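Local coordinates for HIAXHD3 (Humicola insolens, PDB 3ZXK), which hydrolyses alpha-L-arabinofuranoside linkages as a family 43 glycoside hydrolase, probably removing arabinose side chains from xylan, at residues Ser34-Ser39 and Gly82-Thr87; Gly41-Lys46 and Val56-Pro61; Gly77-Gly82 and Trp335-Asp340. All blocks are in the same frame, centred on the assembly; numbering follows the deposited sequence.

Contact 1. Residues Ser34-Ser39 and Gly82-Thr87; sequences STFAYS and GIWAST
Phe36 and Ile83 form the tight end of this contact, a single antiparallel hydrogen-bonded bridge in which Phe36 N donates to Ile83 O at 2.9 Å and Ile83 N returns a bond to Phe36 O at 3.0 Å. Gly82 presses its CA against Phe36 O at 3.4 Å; a beta carbon there would collide with that oxygen, and the positive phi of Gly82 also suits glycine. Ile83 also runs alongside Thr35, CD1 lying 3.9 Å from OG1, whose hydrogen-bonding partner is Ala42 N.

The CB of Phe36 leaves the backbone heading away from 82-87, but with CG beside its own N and anti to the carbonyl carbon (chi1 -58°) the ring swings back, one face centred beneath Ile83 O. Its CE2 then meets one face of the indole of Trp84, 3.4 Å from NE1 and off the middle of the ring system, with the phenyl and five-membered ring planes at 55°. Phe505 meets both rings, and the indole NE1 bonds to Val80 O. With an alanine here, the indole would probably lose the Phe36 contact at CE2 and be held less firmly, by Phe505 and the Val80 bond.

Of the touching residues only Trp84 and Ala85 are partly exposed; beside them packing gives way to polar links between two buried serines. Ser34 has two conformers; in the one described its OG donates to Trp84 O at 2.8 Å and a water joins it to Ser86 N, so this link and its water bridge may be only partly populated. Ser86 OG reaches Trp84 O from the opposite face of its plane. Trp84 touches bound xylose units, consistent with the ring contacts and backbone bonds together helping to hold an aromatic surface for the sugar.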
ATOM      1  N   SER A  34      -3.022  -1.285   3.674  1.00  5.60           N
ATOM      2  CA  SER A  34      -2.060  -1.029   4.748  0.64  5.76           C
ATOM      3  C   SER A  34      -0.691  -0.631   4.241  1.00  5.64           C
ATOM      4  O   SER A  34      -0.215  -1.111   3.191  1.00  6.53           O
ATOM      5  CB  SER A  34      -1.915  -2.287   5.581  0.64  6.69           C
ATOM      6  OG  SER A  34      -3.178  -2.664   6.057  0.64  9.89           O
ATOM      7  N   THR A  35      -0.052   0.264   4.996  1.00  5.12           N
ATOM      8  CA  THR A  35       1.171   0.910   4.525  1.00  4.39           C
ATOM      9  C   THR A  35       2.324   0.959   5.524  1.00  4.21           C
ATOM     10  O   THR A  35       3.319   1.581   5.241  1.00  3.95           O
ATOM     11  CB  THR A  35       0.878   2.361   4.109  1.00  4.53           C
ATOM     12  OG1 THR A  35      -0.104   2.907   5.003  1.00  4.97           O
ATOM     13  CG2 THR A  35       0.313   2.417   2.656  1.00  5.82           C
ATOM     14  N   PHE A  36       2.192   0.328   6.690  1.00  4.24           N
ATOM     15  CA  PHE A  36       3.351   0.240   7.608  1.00  3.81           C
ATOM     16  C   PHE A  36       3.860   1.647   7.973  1.00  4.08           C
ATOM     17  O   PHE A  36       3.057   2.464   8.447  1.00  4.25           O
ATOM     18  CB  PHE A  36       4.398  -0.775   7.067  1.00  4.32           C
ATOM     19  CG  PHE A  36       3.791  -2.147   6.896  1.00  5.41           C
ATOM     20  CD1 PHE A  36       3.063  -2.489   5.742  1.00  5.31           C
ATOM     21  CD2 PHE A  36       3.829  -3.059   7.964  1.00  5.70           C
ATOM     22  CE1 PHE A  36       2.436  -3.733   5.643  1.00  6.05           C
ATOM     23  CE2 PHE A  36       3.202  -4.299   7.868  1.00  5.96           C
ATOM     24  CZ  PHE A  36       2.520  -4.632   6.702  1.00  6.04           C
ATOM     25  N   ALA A  37       5.134   1.934   7.747  1.00  4.07           N
ATOM     26  CA  ALA A  37       5.697   3.242   8.092  1.00  4.13           C
ATOM     27  C   ALA A  37       5.755   4.208   6.905  1.00  3.96           C
ATOM     28  O   ALA A  37       6.362   5.273   6.997  1.00  4.38           O
ATOM     29  CB  ALA A  37       7.078   3.087   8.744  1.00  5.21           C
ATOM     30  N   TYR A  38       5.090   3.875   5.806  1.00  3.55           N
ATOM     31  CA  TYR A  38       5.022   4.802   4.660  1.00  3.43           C
ATOM     32  C   TYR A  38       3.997   5.916   4.923  1.00  3.42           C
ATOM     33  O   TYR A  38       3.000   5.708   5.588  1.00  4.22           O
ATOM     34  CB  TYR A  38       4.754   4.016   3.370  1.00  3.49           C
ATOM     35  CG  TYR A  38       5.963   3.125   3.022  1.00  3.72           C
ATOM     36  CD1 TYR A  38       7.016   3.618   2.290  1.00  4.11           C
ATOM     37  CD2 TYR A  38       6.043   1.783   3.457  1.00  3.96           C
ATOM     38  CE1 TYR A  38       8.128   2.822   1.978  1.00  4.58           C
ATOM     39  CE2 TYR A  38       7.134   0.977   3.164  1.00  4.40           C
ATOM     40  CZ  TYR A  38       8.183   1.498   2.407  1.00  4.99           C
ATOM     41  OH  TYR A  38       9.299   0.715   2.096  1.00  5.47           O
ATOM     42  N   SER A  39       4.309   7.117   4.495  1.00  3.21           N
ATOM     43  CA  SER A  39       3.549   8.307   4.904  1.00  3.18           C
ATOM     44  C   SER A  39       3.312   9.214   3.692  1.00  3.24           C
ATOM     45  O   SER A  39       4.280   9.664   3.070  1.00  3.36           O
ATOM     46  CB  SER A  39       4.380   9.079   5.934  1.00  3.70           C
ATOM     47  OG  SER A  39       3.708  10.283   6.318  1.00  4.70           O
ATOM     48  N   GLY A  82       3.838   0.727  12.313  1.00  5.41           N
ATOM     49  CA  GLY A  82       2.807   1.536  11.680  1.00  4.98           C
ATOM     50  C   GLY A  82       1.540   0.772  11.334  1.00  4.65           C
ATOM     51  O   GLY A  82       1.061  -0.027  12.127  1.00  4.90           O
ATOM     52  N   ILE A  83       0.995   1.061  10.159  1.00  4.07           N
ATOM     53  CA  ILE A  83      -0.329   0.594   9.801  1.00  4.15           C
ATOM     54  C   ILE A  83      -0.300  -0.830   9.268  1.00  4.33           C
ATOM     55  O   ILE A  83       0.226  -1.103   8.186  1.00  4.36           O
ATOM     56  CB  ILE A  83      -0.989   1.535   8.773  1.00  3.99           C
ATOM     57  CG1 ILE A  83      -1.160   2.924   9.405  1.00  4.51           C
ATOM     58  CG2 ILE A  83      -2.310   0.950   8.251  1.00  4.63           C
ATOM     59  CD1 ILE A  83      -1.640   4.003   8.422  1.00  4.39           C
ATOM     60  N   TRP A  84      -0.821  -1.730  10.098  1.00  4.72           N
ATOM     61  CA  TRP A  84      -1.065  -3.120   9.722  1.00  5.40           C
ATOM     62  C   TRP A  84      -2.514  -3.231   9.254  1.00  5.28           C
ATOM     63  O   TRP A  84      -3.110  -2.229   8.810  1.00  5.40           O
ATOM     64  CB  TRP A  84      -0.726  -4.034  10.884  1.00  6.38           C
ATOM     65  CG  TRP A  84       0.755  -4.231  11.084  1.00  7.84           C
ATOM     66  CD1 TRP A  84       1.773  -3.289  10.956  1.00  7.97           C
ATOM     67  CD2 TRP A  84       1.419  -5.466  11.492  1.00 11.61           C
ATOM     68  NE1 TRP A  84       2.996  -3.833  11.275  1.00  9.12           N
ATOM     69  CE2 TRP A  84       2.858  -5.155  11.577  1.00 12.31           C
ATOM     70  CE3 TRP A  84       0.985  -6.763  11.743  1.00 14.03           C
ATOM     71  CZ2 TRP A  84       3.797  -6.114  11.922  1.00 15.23           C
ATOM     72  CZ3 TRP A  84       1.934  -7.728  12.092  1.00 15.87           C
ATOM     73  CH2 TRP A  84       3.311  -7.413  12.184  1.00 17.13           C
ATOM     74  N   ALA A  85      -3.110  -4.420   9.291  1.00  5.98           N
ATOM     75  CA  ALA A  85      -4.488  -4.537   8.812  1.00  5.61           C
ATOM     76  C   ALA A  85      -5.414  -3.638   9.617  1.00  5.82           C
ATOM     77  O   ALA A  85      -5.437  -3.720  10.866  1.00  7.16           O
ATOM     78  CB  ALA A  85      -4.968  -5.979   8.858  1.00  6.55           C
ATOM     79  N   SER A  86      -6.137  -2.789   8.893  1.00  5.40           N
ATOM     80  CA  SER A  86      -7.016  -1.778   9.488  1.00  4.41           C
ATOM     81  C   SER A  86      -8.385  -1.793   8.822  1.00  4.15           C
ATOM     82  O   SER A  86      -8.752  -2.790   8.191  1.00  4.42           O
ATOM     83  CB  SER A  86      -6.308  -0.427   9.410  1.00  4.86           C
ATOM     84  OG  SER A  86      -5.016  -0.543   9.997  1.00  5.84           O
ATOM     85  N   THR A  87      -9.193  -0.761   9.007  1.00  3.69           N
ATOM     86  CA  THR A  87     -10.564  -0.863   8.514  1.00  3.95           C
ATOM     87  C   THR A  87     -11.127   0.519   8.187  1.00  3.56           C
ATOM     88  O   THR A  87     -10.749   1.501   8.807  1.00  3.88           O
ATOM     89  CB  THR A  87     -11.457  -1.631   9.529  1.00  4.17           C
ATOM     90  OG1 THR A  87     -12.734  -1.855   8.943  1.00  4.86           O
ATOM     91  CG2 THR A  87     -11.633  -0.863  10.830  1.00  4.55           C
TER
HETATM   92  O   HOH W   1      -5.860  -2.415   6.146  1.00  9.64           O

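Contact 2. Residues Gly41-Lys46 and Val56-Pro61; sequences GAPVLK and VTHSVP
Gly41-Lys46 and Val56-Pro61 pair as a beta hairpin carrying two classic bulges, the outer part of a four-stranded antiparallel sheet of the kind that makes up each blade of the five-bladed family 43 propeller. The backbone bonds define the bulges. Val44 N donates to Thr57 O at 2.8 Å, and Val44 O takes a nearly straight bond from Val56 N as well as a weak, longer one from Thr57 N, so two residues face one. Nearer the corner of the chain, Gly41 N bonds to Val60 O at 2.8 Å, Val60 N answers to Gly41 O, and the extra residue Ser59 gives its N-H to Ala42 O.

Among apolar contacts, Thr57 and Val44 lie side by side, CG2 of the threonine 3.6 Å from CB of the valine. The Thr57 hydroxyl points opposite the backbone nitrogen (chi1 -167°), which leaves this methyl to face Val44 while the hydroxyl meets Trp131. Across the strands, Val56 CG1 packs 3.7 Å from Lys46 CB; the extended lysine carries its ammonium on to salt bridges with Glu123 and Glu314.

Aromatic contact comes from His58, one face of which is covered by Pro43 in a CH-pi arrangement, the proline CB 4.2 Å from the His58 ring centroid. Both ring nitrogens bond to glutamates, ND1 to Glu331 and NE2 to Glu334, which would favour a protonated imidazole. At the second bulge a water ties the strands together, donating to Ala42 O at 2.8 Å and lying 2.8 Å from Ser59 OG.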
ATOM      1  N   GLY A  41      -0.362   7.447   5.008  1.00  3.31           N
ATOM      2  CA  GLY A  41      -0.742   6.056   5.177  1.00  3.62           C
ATOM      3  C   GLY A  41      -2.185   5.784   4.805  1.00  3.60           C
ATOM      4  O   GLY A  41      -2.990   6.711   4.671  1.00  3.65           O
ATOM      5  N   ALA A  42      -2.493   4.486   4.670  1.00  3.87           N
ATOM      6  CA  ALA A  42      -3.860   3.985   4.468  1.00  3.54           C
ATOM      7  C   ALA A  42      -4.516   4.530   3.208  1.00  3.39           C
ATOM      8  O   ALA A  42      -5.518   5.255   3.282  1.00  3.32           O
ATOM      9  CB  ALA A  42      -4.752   4.207   5.694  1.00  3.83           C
ATOM     10  N   PRO A  43      -3.970   4.176   2.045  1.00  3.23           N
ATOM     11  CA  PRO A  43      -4.558   4.648   0.781  1.00  3.82           C
ATOM     12  C   PRO A  43      -5.986   4.155   0.627  1.00  3.92           C
ATOM     13  O   PRO A  43      -6.353   3.086   1.173  1.00  4.59           O
ATOM     14  CB  PRO A  43      -3.720   3.953  -0.295  1.00  4.45           C
ATOM     15  CG  PRO A  43      -2.730   3.123   0.396  1.00  4.85           C
ATOM     16  CD  PRO A  43      -2.847   3.242   1.857  1.00  4.00           C
ATOM     17  N   VAL A  44      -6.764   4.952  -0.100  1.00  4.28           N
ATOM     18  CA  VAL A  44      -8.099   4.584  -0.559  1.00  4.41           C
ATOM     19  C   VAL A  44      -8.079   4.586  -2.088  1.00  4.21           C
ATOM     20  O   VAL A  44      -7.674   5.590  -2.705  1.00  4.69           O
ATOM     21  CB  VAL A  44      -9.189   5.570  -0.079  1.00  4.86           C
ATOM     22  CG1 VAL A  44     -10.578   5.127  -0.520  1.00  6.03           C
ATOM     23  CG2 VAL A  44      -9.187   5.676   1.448  1.00  5.26           C
ATOM     24  N   LEU A  45      -8.510   3.467  -2.666  1.00  4.32           N
ATOM     25  CA  LEU A  45      -8.702   3.346  -4.108  1.00  4.16           C
ATOM     26  C   LEU A  45     -10.171   3.326  -4.434  1.00  4.19           C
ATOM     27  O   LEU A  45     -11.012   2.934  -3.600  1.00  3.80           O
ATOM     28  CB  LEU A  45      -8.031   2.084  -4.659  1.00  4.98           C
ATOM     29  CG  LEU A  45      -6.621   1.731  -4.133  1.00  7.18           C
ATOM     30  CD1 LEU A  45      -6.253   0.339  -4.631  1.00  8.60           C
ATOM     31  CD2 LEU A  45      -5.604   2.757  -4.588  1.00  9.04           C
ATOM     32  N   LYS A  46     -10.482   3.742  -5.661  1.00  4.48           N
ATOM     33  CA  LYS A  46     -11.843   3.828  -6.135  1.00  4.73           C
ATOM     34  C   LYS A  46     -11.983   3.028  -7.434  1.00  4.73           C
ATOM     35  O   LYS A  46     -11.054   3.002  -8.265  1.00  4.83           O
ATOM     36  CB  LYS A  46     -12.138   5.300  -6.391  1.00  6.43           C
ATOM     37  CG  LYS A  46     -13.295   5.606  -7.286  1.00  8.75           C
ATOM     38  CD  LYS A  46     -13.415   7.088  -7.548  1.00 10.20           C
ATOM     39  CE  LYS A  46     -14.749   7.337  -8.227  1.00 12.69           C
ATOM     40  NZ  LYS A  46     -14.994   8.784  -8.435  1.00 15.64           N
ATOM     41  N   VAL A  56      -7.406   7.550  -4.724  1.00  5.62           N
ATOM     42  CA  VAL A  56      -8.088   8.846  -4.617  1.00  5.81           C
ATOM     43  C   VAL A  56      -7.750   9.671  -3.387  1.00  4.99           C
ATOM     44  O   VAL A  56      -7.878  10.895  -3.429  1.00  5.98           O
ATOM     45  CB  VAL A  56      -9.614   8.744  -4.808  1.00  6.04           C
ATOM     46  CG1 VAL A  56      -9.895   8.290  -6.236  1.00  7.20           C
ATOM     47  CG2 VAL A  56     -10.243   7.819  -3.760  1.00  6.50           C
ATOM     48  N   THR A  57      -7.297   9.022  -2.323  1.00  4.56           N
ATOM     49  CA  THR A  57      -6.962   9.712  -1.068  1.00  4.28           C
ATOM     50  C   THR A  57      -6.156   8.793  -0.155  1.00  4.03           C
ATOM     51  O   THR A  57      -5.960   7.618  -0.477  1.00  4.21           O
ATOM     52  CB  THR A  57      -8.254  10.271  -0.350  1.00  4.26           C
ATOM     53  OG1 THR A  57      -7.887  11.184   0.704  1.00  4.59           O
ATOM     54  CG2 THR A  57      -9.136   9.159   0.220  1.00  4.38           C
ATOM     55  N   HIS A  58      -5.685   9.321   0.967  1.00  3.69           N
ATOM     56  CA  HIS A  58      -5.100   8.491   2.020  1.00  3.26           C
ATOM     57  C   HIS A  58      -5.761   8.886   3.313  1.00  3.06           C
ATOM     58  O   HIS A  58      -5.939  10.073   3.586  1.00  3.36           O
ATOM     59  CB  HIS A  58      -3.616   8.759   2.203  1.00  3.48           C
ATOM     60  CG  HIS A  58      -2.714   8.116   1.174  1.00  4.29           C
ATOM     61  ND1 HIS A  58      -2.606   8.572  -0.100  1.00  5.56           N
ATOM     62  CD2 HIS A  58      -1.854   7.029   1.279  1.00  4.31           C
ATOM     63  CE1 HIS A  58      -1.676   7.842  -0.761  1.00  6.49           C
ATOM     64  NE2 HIS A  58      -1.227   6.890   0.069  1.00  5.28           N
ATOM     65  N   SER A  59      -6.106   7.908   4.144  1.00  3.30           N
ATOM     66  CA  SER A  59      -6.826   8.215   5.414  1.00  3.23           C
ATOM     67  C   SER A  59      -5.947   8.828   6.511  1.00  3.44           C
ATOM     68  O   SER A  59      -6.473   9.444   7.427  1.00  3.74           O
ATOM     69  CB  SER A  59      -7.472   6.941   5.965  1.00  3.50           C
ATOM     70  OG  SER A  59      -8.482   6.500   5.101  1.00  4.07           O
ATOM     71  N   VAL A  60      -4.628   8.619   6.411  1.00  3.30           N
ATOM     72  CA  VAL A  60      -3.719   9.150   7.440  1.00  3.43           C
ATOM     73  C   VAL A  60      -2.685  10.057   6.762  1.00  3.77           C
ATOM     74  O   VAL A  60      -1.600   9.618   6.376  1.00  4.04           O
ATOM     75  CB  VAL A  60      -3.094   8.002   8.265  1.00  3.48           C
ATOM     76  CG1 VAL A  60      -2.255   8.553   9.422  1.00  3.94           C
ATOM     77  CG2 VAL A  60      -4.171   7.091   8.832  1.00  3.93           C
ATOM     78  N   PRO A  61      -3.018  11.338   6.592  1.00  4.13           N
ATOM     79  CA  PRO A  61      -2.124  12.199   5.808  1.00  4.69           C
ATOM     80  C   PRO A  61      -0.728  12.362   6.391  1.00  4.51           C
ATOM     81  O   PRO A  61       0.202  12.622   5.620  1.00  5.18           O
ATOM     82  CB  PRO A  61      -2.873  13.536   5.737  1.00  5.46           C
ATOM     83  CG  PRO A  61      -4.031  13.442   6.688  1.00  5.97           C
ATOM     84  CD  PRO A  61      -4.339  11.966   6.805  1.00  4.68           C
TER
HETATM   85  O   HOH W   2      -7.957   3.974   3.959  1.00  6.06           O

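Contact 3. Residues Gly77-Gly82 and Trp335-Asp340; sequences GAYVKG and WNHNPD
The hydroxyl of Tyr79 has two hydrogen-bond partners: Asn336 ND2 donates to its OH at 2.9 Å, in the plane of the amide, and the same oxygen bonds to Phe366 O. From there a chain of hydrogen bonds runs back across the contact. Asn336 OD1 accepts from His337 ND1 at 2.9 Å, the donor standing well above the carbonyl plane, and His337 NE2 in turn accepts the backbone N-H of Ala78 at 2.8 Å. That last bond is fairly straight and lies in the plane of the imidazole. Each ring nitrogen therefore has a set role, consistent with a neutral histidine protonated at ND1, and the amide of Asn336 is fixed in its rotation by having one partner for each end.

The two rings meet edge-to-face. His337 CE1 sits over the centre of the Tyr79 ring, 3.6 Å above its plane; the centroids are 4.7 Å apart and the planes stand at 70°. With CG of Asn336 anti to its backbone N (chi1 168°), the Asn336 and Tyr79 side chains cross at about a right angle, with the amide and ring planes 37° apart, bringing OD1 to 3.5 Å from Tyr79 CE1. The methyl of Ala78 lies obliquely to the imidazole, its CB 3.9 Å from His337 NE2. Gly77 turns with a positive phi right beside this nitrogen, where a beta carbon would clash.

The contact thus holds the loop between strands 54-58 and 87-91 of the family 43 domain, which makes a type II turn from Ala78 to Lys81, against the concanavalin-like C-terminal domain. Strand 334-336 runs there between strands 38-39 and 372-375, and Phe403 of strand 396-403 touches both Tyr79 and Asn336.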
ATOM      1  N   GLY A  77      14.087   2.806  13.352  1.00  6.54           N
ATOM      2  CA  GLY A  77      12.988   3.750  13.138  1.00  6.58           C
ATOM      3  C   GLY A  77      11.665   3.164  13.575  1.00  6.58           C
ATOM      4  O   GLY A  77      11.548   2.685  14.705  1.00  8.50           O
ATOM      5  N   ALA A  78      10.682   3.194  12.673  1.00  5.69           N
ATOM      6  CA  ALA A  78       9.430   2.455  12.860  1.00  5.34           C
ATOM      7  C   ALA A  78       9.222   1.503  11.675  1.00  4.97           C
ATOM      8  O   ALA A  78       8.092   1.182  11.309  1.00  5.32           O
ATOM      9  CB  ALA A  78       8.238   3.412  13.004  1.00  5.63           C
ATOM     10  N   TYR A  79      10.321   1.066  11.064  1.00  4.30           N
ATOM     11  CA  TYR A  79      10.241   0.097   9.977  1.00  4.37           C
ATOM     12  C   TYR A  79       9.368  -1.098  10.340  1.00  4.27           C
ATOM     13  O   TYR A  79       9.590  -1.743  11.373  1.00  4.71           O
ATOM     14  CB  TYR A  79      11.628  -0.382   9.530  1.00  4.57           C
ATOM     15  CG  TYR A  79      12.353   0.604   8.672  1.00  4.56           C
ATOM     16  CD1 TYR A  79      11.974   0.802   7.330  1.00  4.69           C
ATOM     17  CD2 TYR A  79      13.421   1.331   9.183  1.00  4.84           C
ATOM     18  CE1 TYR A  79      12.671   1.708   6.521  1.00  4.63           C
ATOM     19  CE2 TYR A  79      14.105   2.268   8.395  1.00  4.49           C
ATOM     20  CZ  TYR A  79      13.747   2.435   7.070  1.00  4.95           C
ATOM     21  OH  TYR A  79      14.424   3.355   6.303  1.00  4.56           O
ATOM     22  N   VAL A  80       8.404  -1.403   9.457  1.00  4.39           N
ATOM     23  CA  VAL A  80       7.540  -2.597   9.555  1.00  4.45           C
ATOM     24  C   VAL A  80       6.603  -2.516  10.778  1.00  4.62           C
ATOM     25  O   VAL A  80       5.980  -3.500  11.164  1.00  5.26           O
ATOM     26  CB  VAL A  80       8.306  -3.958   9.440  1.00  4.57           C
ATOM     27  CG1 VAL A  80       7.381  -5.074   8.971  1.00  4.87           C
ATOM     28  CG2 VAL A  80       9.494  -3.849   8.522  1.00  4.96           C
ATOM     29  N   LYS A  81       6.509  -1.341  11.379  1.00  4.36           N
ATOM     30  CA  LYS A  81       5.488  -1.075  12.383  1.00  4.67           C
ATOM     31  C   LYS A  81       4.344  -0.334  11.700  1.00  4.82           C
ATOM     32  O   LYS A  81       3.910  -0.747  10.631  1.00  4.55           O
ATOM     33  CB  LYS A  81       6.081  -0.365  13.609  1.00  5.51           C
ATOM     34  CG  LYS A  81       7.142  -1.225  14.327  1.00  7.80           C
ATOM     35  CD  LYS A  81       7.668  -0.513  15.552  1.00 10.46           C
ATOM     36  CE  LYS A  81       8.655  -1.369  16.314  1.00 14.48           C
ATOM     37  NZ  LYS A  81       9.379  -0.571  17.347  1.00 19.55           N
ATOM     38  N   GLY A  82       3.838   0.727  12.313  1.00  5.41           N
ATOM     39  CA  GLY A  82       2.807   1.536  11.680  1.00  4.98           C
ATOM     40  C   GLY A  82       1.540   0.772  11.334  1.00  4.65           C
ATOM     41  O   GLY A  82       1.061  -0.027  12.127  1.00  4.90           O
ATOM     42  N   TRP A 335       6.127   8.856   1.311  1.00  2.83           N
ATOM     43  CA  TRP A 335       7.465   8.952   1.865  1.00  2.88           C
ATOM     44  C   TRP A 335       7.796   7.743   2.707  1.00  2.98           C
ATOM     45  O   TRP A 335       6.891   7.120   3.250  1.00  3.36           O
ATOM     46  CB  TRP A 335       7.541  10.158   2.772  1.00  3.18           C
ATOM     47  CG  TRP A 335       7.249  11.481   2.137  1.00  3.10           C
ATOM     48  CD1 TRP A 335       6.067  12.205   2.191  1.00  3.93           C
ATOM     49  CD2 TRP A 335       8.202  12.322   1.420  1.00  3.29           C
ATOM     50  NE1 TRP A 335       6.207  13.402   1.519  1.00  4.22           N
ATOM     51  CE2 TRP A 335       7.466  13.525   1.030  1.00  3.71           C
ATOM     52  CE3 TRP A 335       9.540  12.175   1.018  1.00  3.42           C
ATOM     53  CZ2 TRP A 335       8.068  14.556   0.329  1.00  4.15           C
ATOM     54  CZ3 TRP A 335      10.137  13.217   0.302  1.00  3.26           C
ATOM     55  CH2 TRP A 335       9.410  14.386  -0.033  1.00  3.71           C
ATOM     56  N   ASN A 336       9.084   7.403   2.823  1.00  3.06           N
ATOM     57  CA  ASN A 336       9.551   6.424   3.809  1.00  3.23           C
ATOM     58  C   ASN A 336       9.613   7.123   5.182  1.00  3.19           C
ATOM     59  O   ASN A 336      10.468   7.967   5.399  1.00  3.40           O
ATOM     60  CB  ASN A 336      10.928   5.895   3.396  1.00  3.56           C
ATOM     61  CG  ASN A 336      11.583   5.103   4.507  1.00  3.99           C
ATOM     62  OD1 ASN A 336      10.890   4.448   5.284  1.00  4.70           O
ATOM     63  ND2 ASN A 336      12.899   5.178   4.609  1.00  4.57           N
ATOM     64  N   HIS A 337       8.676   6.803   6.085  1.00  3.35           N
ATOM     65  CA  HIS A 337       8.437   7.561   7.347  1.00  3.32           C
ATOM     66  C   HIS A 337       7.918   8.974   7.055  1.00  3.36           C
ATOM     67  O   HIS A 337       7.904   9.394   5.904  1.00  3.34           O
ATOM     68  CB  HIS A 337       9.671   7.575   8.278  1.00  3.54           C
ATOM     69  CG  HIS A 337      10.063   6.208   8.845  1.00  4.20           C
ATOM     70  ND1 HIS A 337      10.487   5.179   8.086  1.00  4.35           N
ATOM     71  CD2 HIS A 337      10.134   5.771  10.168  1.00  4.72           C
ATOM     72  CE1 HIS A 337      10.784   4.126   8.875  1.00  4.92           C
ATOM     73  NE2 HIS A 337      10.606   4.496  10.148  1.00  4.89           N
ATOM     74  N   ASN A 338       7.444   9.692   8.062  1.00  3.55           N
ATOM     75  CA  ASN A 338       6.972  11.048   7.843  1.00  3.58           C
ATOM     76  C   ASN A 338       8.098  11.910   7.303  1.00  3.84           C
ATOM     77  O   ASN A 338       9.265  11.796   7.731  1.00  4.11           O
ATOM     78  CB  ASN A 338       6.492  11.692   9.127  1.00  3.92           C
ATOM     79  CG  ASN A 338       5.193  11.134   9.610  1.00  4.28           C
ATOM     80  OD1 ASN A 338       4.336  10.699   8.831  1.00  4.46           O
ATOM     81  ND2 ASN A 338       5.020  11.179  10.911  1.00  4.75           N
ATOM     82  N   PRO A 339       7.761  12.788   6.356  1.00  4.11           N
ATOM     83  CA  PRO A 339       8.765  13.678   5.807  1.00  4.58           C
ATOM     84  C   PRO A 339       9.099  14.842   6.757  1.00  5.49           C
ATOM     85  O   PRO A 339       8.275  15.198   7.626  1.00  6.88           O
ATOM     86  CB  PRO A 339       8.075  14.190   4.533  1.00  5.00           C
ATOM     87  CG  PRO A 339       6.640  14.233   4.905  1.00  4.88           C
ATOM     88  CD  PRO A 339       6.453  12.974   5.713  1.00  4.14           C
ATOM     89  N   ASP A 340      10.298  15.397   6.610  1.00  5.64           N
ATOM     90  CA  ASP A 340      10.620  16.712   7.178  1.00  6.74           C
ATOM     91  C   ASP A 340      10.108  17.766   6.184  1.00  6.68           C
ATOM     92  O   ASP A 340      10.689  17.981   5.111  1.00  7.03           O
ATOM     93  CB  ASP A 340      12.128  16.843   7.411  1.00  7.60           C
ATOM     94  CG  ASP A 340      12.531  18.186   8.014  1.00  9.51           C
ATOM     95  OD1 ASP A 340      11.726  19.151   7.973  1.00 11.56           O
ATOM     96  OD2 ASP A 340      13.671  18.273   8.519  1.00 11.74           O
TER

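All three contacts are largely buried, but only contact 1 reaches the sugar pocket, at its partly exposed end. Contact 2 stays within one propeller blade and is built mainly of backbone strand bonds interrupted by two bulges; contact 3 joins two domains and relies on side chains meeting each other and one backbone N-H, with an edge-to-face pair in place of strand pairing. Contact 1 lies between them, one bridge plus aromatic packing. It touches contact 2 also where Thr35 CG2 packs on Pro43 CD. With contact 3 it shares Gly82, and Ser39 O lies 2.7 Å from Trp335 N, since strands 38-39 and 334-336 are neighbours in one sheet. Contacts 2 and 3 do not touch.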